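Local structure of BH2331 protein (Bacillus halodurans, 1VL5) at residues A[29-33]-A[135-139]; A[72-76]-A[88-92]. The protein is a putative methyltransferase that probably transfers methyl groups from S-adenosylmethionine, although its substrate is not known. All coordinates share one frame; numbering follows the deposited sequence.

Interaction 1 of 2, residues A[29-33]-A[135-139]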
# COMPACT_ATOMS: atom_id res chain seq x y z
N LEU A 29 4.22 -11.40 -0.75
CA LEU A 29 2.97 -11.35 0.01
C LEU A 29 2.30 -12.71 0.16
O LEU A 29 1.93 -13.08 1.26
CB LEU A 29 1.99 -10.39 -0.67
CG LEU A 29 0.58 -10.18 -0.10
CD1 LEU A 29 0.61 -9.69 1.31
CD2 LEU A 29 -0.18 -9.17 -0.94
N MSE A 30 2.15 -13.44 -0.95
CA MSE A 30 1.51 -14.73 -0.91
C MSE A 30 2.28 -15.68 0.01
O MSE A 30 1.68 -16.38 0.81
CB MSE A 30 1.46 -15.33 -2.31
CG MSE A 30 0.58 -14.58 -3.32
SE MSE A 30 -1.25 -14.64 -2.70
CE MSE A 30 -1.42 -16.60 -2.94
N GLN A 31 3.60 -15.71 -0.10
CA GLN A 31 4.45 -16.57 0.74
C GLN A 31 4.26 -16.27 2.22
O GLN A 31 4.05 -17.17 3.01
CB GLN A 31 5.91 -16.36 0.34
CG GLN A 31 6.94 -17.24 0.99
CD GLN A 31 8.39 -16.75 0.67
OE1 GLN A 31 8.76 -15.59 0.91
NE2 GLN A 31 9.20 -17.66 0.10
N ILE A 32 4.35 -14.99 2.58
CA ILE A 32 4.22 -14.54 3.98
C ILE A 32 2.82 -14.86 4.52
O ILE A 32 2.66 -15.18 5.69
CB ILE A 32 4.54 -13.01 4.13
CG1 ILE A 32 6.01 -12.68 3.71
CG2 ILE A 32 4.30 -12.52 5.50
CD1 ILE A 32 7.02 -13.68 4.22
N ALA A 33 1.81 -14.82 3.64
CA ALA A 33 0.42 -15.09 4.04
C ALA A 33 0.24 -16.46 4.66
O ALA A 33 -0.50 -16.65 5.61
CB ALA A 33 -0.52 -14.92 2.82
N GLN A 135 -5.46 -12.51 10.30
CA GLN A 135 -4.27 -11.69 10.08
C GLN A 135 -4.52 -10.50 9.15
O GLN A 135 -5.33 -10.56 8.25
CB GLN A 135 -3.13 -12.54 9.52
CG GLN A 135 -3.52 -13.32 8.23
CD GLN A 135 -2.35 -14.03 7.55
OE1 GLN A 135 -1.25 -13.48 7.45
NE2 GLN A 135 -2.59 -15.24 7.04
N LEU A 136 -3.79 -9.42 9.40
CA LEU A 136 -3.73 -8.27 8.51
C LEU A 136 -2.40 -8.35 7.78
O LEU A 136 -1.36 -8.48 8.40
CB LEU A 136 -3.79 -6.96 9.31
CG LEU A 136 -3.46 -5.70 8.52
CD1 LEU A 136 -4.45 -5.38 7.45
CD2 LEU A 136 -3.34 -4.53 9.56
N LEU A 137 -2.46 -8.23 6.46
CA LEU A 137 -1.31 -8.15 5.60
C LEU A 137 -1.33 -6.77 4.95
O LEU A 137 -2.15 -6.50 4.08
CB LEU A 137 -1.41 -9.29 4.56
CG LEU A 137 -1.20 -10.70 5.16
CD1 LEU A 137 -1.81 -11.78 4.28
CD2 LEU A 137 0.25 -11.05 5.41
N LEU A 138 -0.38 -5.92 5.33
CA LEU A 138 -0.35 -4.54 4.89
C LEU A 138 0.95 -4.21 4.21
O LEU A 138 2.02 -4.49 4.76
CB LEU A 138 -0.54 -3.64 6.10
CG LEU A 138 -0.51 -2.11 6.02
CD1 LEU A 138 -1.57 -1.57 5.11
CD2 LEU A 138 -0.70 -1.54 7.41
N VAL A 139 0.85 -3.65 3.00
CA VAL A 139 1.98 -3.33 2.15
C VAL A 139 1.83 -1.87 1.72
O VAL A 139 0.73 -1.45 1.32
CB VAL A 139 2.07 -4.22 0.88
CG1 VAL A 139 3.12 -3.67 -0.09
CG2 VAL A 139 2.43 -5.63 1.23

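Interaction 2 of 2, residues A[72-76]-A[88-92]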
# COMPACT_ATOMS: atom_id res chain seq x y z
N LEU A 72 -14.53 -0.61 -8.96
CA LEU A 72 -14.91 -2.01 -8.86
C LEU A 72 -15.15 -2.61 -10.24
O LEU A 72 -14.92 -3.79 -10.45
CB LEU A 72 -16.14 -2.19 -7.97
CG LEU A 72 -15.90 -1.89 -6.48
CD1 LEU A 72 -17.22 -1.85 -5.76
CD2 LEU A 72 -15.03 -2.91 -5.87
N LYS A 73 -15.58 -1.79 -11.17
CA LYS A 73 -15.75 -2.26 -12.58
C LYS A 73 -14.42 -2.65 -13.19
O LYS A 73 -14.30 -3.64 -13.94
CB LYS A 73 -16.35 -1.16 -13.46
CG LYS A 73 -17.82 -1.12 -13.53
CD LYS A 73 -18.22 0.13 -14.35
CE LYS A 73 -19.61 0.66 -14.04
NZ LYS A 73 -19.63 2.14 -14.33
N VAL A 74 -13.42 -1.86 -12.89
CA VAL A 74 -12.11 -2.07 -13.45
C VAL A 74 -11.45 -3.28 -12.81
O VAL A 74 -10.86 -4.08 -13.49
CB VAL A 74 -11.23 -0.82 -13.33
CG1 VAL A 74 -9.74 -1.16 -13.54
CG2 VAL A 74 -11.71 0.23 -14.35
N ALA A 75 -11.59 -3.41 -11.51
CA ALA A 75 -11.06 -4.57 -10.83
C ALA A 75 -11.70 -5.82 -11.37
O ALA A 75 -11.03 -6.79 -11.61
CB ALA A 75 -11.32 -4.47 -9.36
N ARG A 76 -13.02 -5.78 -11.54
CA ARG A 76 -13.75 -6.96 -12.01
C ARG A 76 -13.32 -7.40 -13.40
O ARG A 76 -13.26 -8.62 -13.68
CB ARG A 76 -15.24 -6.64 -12.03
CG ARG A 76 -16.07 -7.64 -12.78
CD ARG A 76 -17.53 -7.44 -12.61
NE ARG A 76 -18.27 -8.26 -13.58
CZ ARG A 76 -19.60 -8.33 -13.62
NH1 ARG A 76 -20.35 -7.67 -12.75
NH2 ARG A 76 -20.21 -9.05 -14.53
N GLU A 88 -16.41 -11.27 -4.69
CA GLU A 88 -17.54 -10.36 -4.51
C GLU A 88 -17.02 -8.92 -4.42
O GLU A 88 -16.10 -8.64 -3.65
CB GLU A 88 -18.31 -10.72 -3.25
CG GLU A 88 -19.56 -9.81 -3.06
CD GLU A 88 -20.57 -10.32 -2.02
OE1 GLU A 88 -20.13 -11.07 -1.11
OE2 GLU A 88 -21.79 -9.97 -2.14
N TYR A 89 -17.61 -8.01 -5.21
CA TYR A 89 -17.18 -6.61 -5.30
C TYR A 89 -18.12 -5.78 -4.43
O TYR A 89 -19.37 -5.88 -4.54
CB TYR A 89 -17.17 -6.16 -6.77
CG TYR A 89 -16.28 -7.08 -7.64
CD1 TYR A 89 -16.77 -8.24 -8.20
CD2 TYR A 89 -14.93 -6.80 -7.84
CE1 TYR A 89 -15.94 -9.10 -8.96
CE2 TYR A 89 -14.08 -7.64 -8.55
CZ TYR A 89 -14.62 -8.79 -9.14
OH TYR A 89 -13.80 -9.63 -9.86
N VAL A 90 -17.54 -5.00 -3.53
CA VAL A 90 -18.29 -4.27 -2.52
C VAL A 90 -17.73 -2.85 -2.36
O VAL A 90 -16.53 -2.64 -2.27
CB VAL A 90 -18.27 -5.01 -1.12
CG1 VAL A 90 -19.02 -4.18 -0.03
CG2 VAL A 90 -18.88 -6.44 -1.25
N GLN A 91 -18.62 -1.88 -2.34
CA GLN A 91 -18.21 -0.50 -2.31
C GLN A 91 -18.23 -0.00 -0.87
O GLN A 91 -19.11 -0.38 -0.09
CB GLN A 91 -19.17 0.28 -3.18
CG GLN A 91 -18.91 1.75 -3.30
CD GLN A 91 -20.04 2.46 -4.07
OE1 GLN A 91 -20.47 2.00 -5.14
NE2 GLN A 91 -20.53 3.56 -3.52
N GLY A 92 -17.24 0.83 -0.51
CA GLY A 92 -17.24 1.49 0.79
C GLY A 92 -15.86 2.03 1.19
O GLY A 92 -14.86 1.90 0.46

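Interaction 1 of 2, residues A[29-33]-A[135-139]
Leu-29 and Ala-33, one turn apart on helix 26-33, lie against Leu-137 on strand 134-142. The strand belongs to the central sheet of a Rossmann-like fold, as in S-adenosylmethionine-dependent methyltransferases. The helix comes from the start of the modelled chain and runs nearly antiparallel to the strand, at an angle of 159° between the segment axes. These axes approach to 10.1 Å.

Most of the contact is apolar. Leu-137 meets the helix with its CB and both methyls. CB of Leu-137 touches CD1 of Leu-29 at 3.8 Å. CD1 of Leu-137 reaches CB of Ala-33 at 3.7 Å. The Leu-29 and Leu-137 side chains pass at a slant. CD2 of Leu-137 has a looser contact, 4.3 Å, with CG2 of Ile-32. CD1 of Leu-29 also comes within 4.4 Å of CG2 of Val-139. Val-51 and Phe-55 of helix 50-55 touch Leu-29 as well.

The polar part is at the C-terminal end of the helix. CG of Gln-135 sits between its backbone N and carbonyl carbon (chi1 55°), and from there the chain extends toward Ala-33. The amide is held at both its nitrogen and its oxygen. NE2 of Gln-135 donates a hydrogen bond to O of Ala-33 at 2.9 Å. OE1 accepts a hydrogen bond from NZ of Lys-248, which also bonds to O of Ile-32. An alanine in place of Gln-135 would probably leave O of Ala-33 without this donor and Lys-248 without one of its acceptors. The bond from NE2 to O of Ala-33 is almost straight (179°). It lies in the carbonyl plane, on a lone pair of that oxygen.

Interaction 2 of 2, residues A[72-76]-A[88-92]
One face of the Tyr-89 ring carries CB of Arg-76. This CH-pi contact puts CB 3.9 Å from the ring centroid and 20° off the normal, displaced toward the rim. The two side chains cross at about a right angle. The extended chain of Arg-76 carries its guanidinium past the ring, with no stack, and NE forms a salt bridge with Glu-80. O of Leu-72 and C of Ala-75 approach the ring obliquely. At the phenol end, OH of Tyr-89 comes 3.4 Å from CA of Arg-76. CB of Ala-75 is 4.3 Å from CE2 of Tyr-89.

Leu-72 fills the other half of the contact. Its CG is anti to the carbonyl carbon (chi1 -68°), which turns the branch toward the strand. Both methyls lie near the carbonyl of Val-90, with CD1 3.6 Å from its C. CD2 also touches CB of Tyr-89 at 4.0 Å. CD1 also meets CB of Gln-91 at 3.9 Å. No hydrogen bond joins the two segments.

The contact belongs to a beta-alpha-beta crossover. Helix 69-81 links the parallel strands 61-66 and 87-91. Tyr-89 also touches Ala-64 on strand 61-66 and Ile-79 further along the helix.

How the interactions relate
Both interactions set a helix nearly antiparallel to a strand of the same sheet, but they share no helix or strand. Their centres are about 21 Å apart and their nearest atoms about 14 Å apart. Interaction 1 is buried and nearer the centre of the chain. Beside its aliphatic contacts it has one hydrogen bond from a side-chain amide to a backbone oxygen. Interaction 2 is only partly buried and farther out. It relies on an aromatic ring and apolar contacts, with exposed polar residues at its margin. In sequence, interaction 2 is local to one crossover and nested inside the long loop closed by interaction 1. Interaction 1 brings helix 26-33 to a strand about 100 residues later.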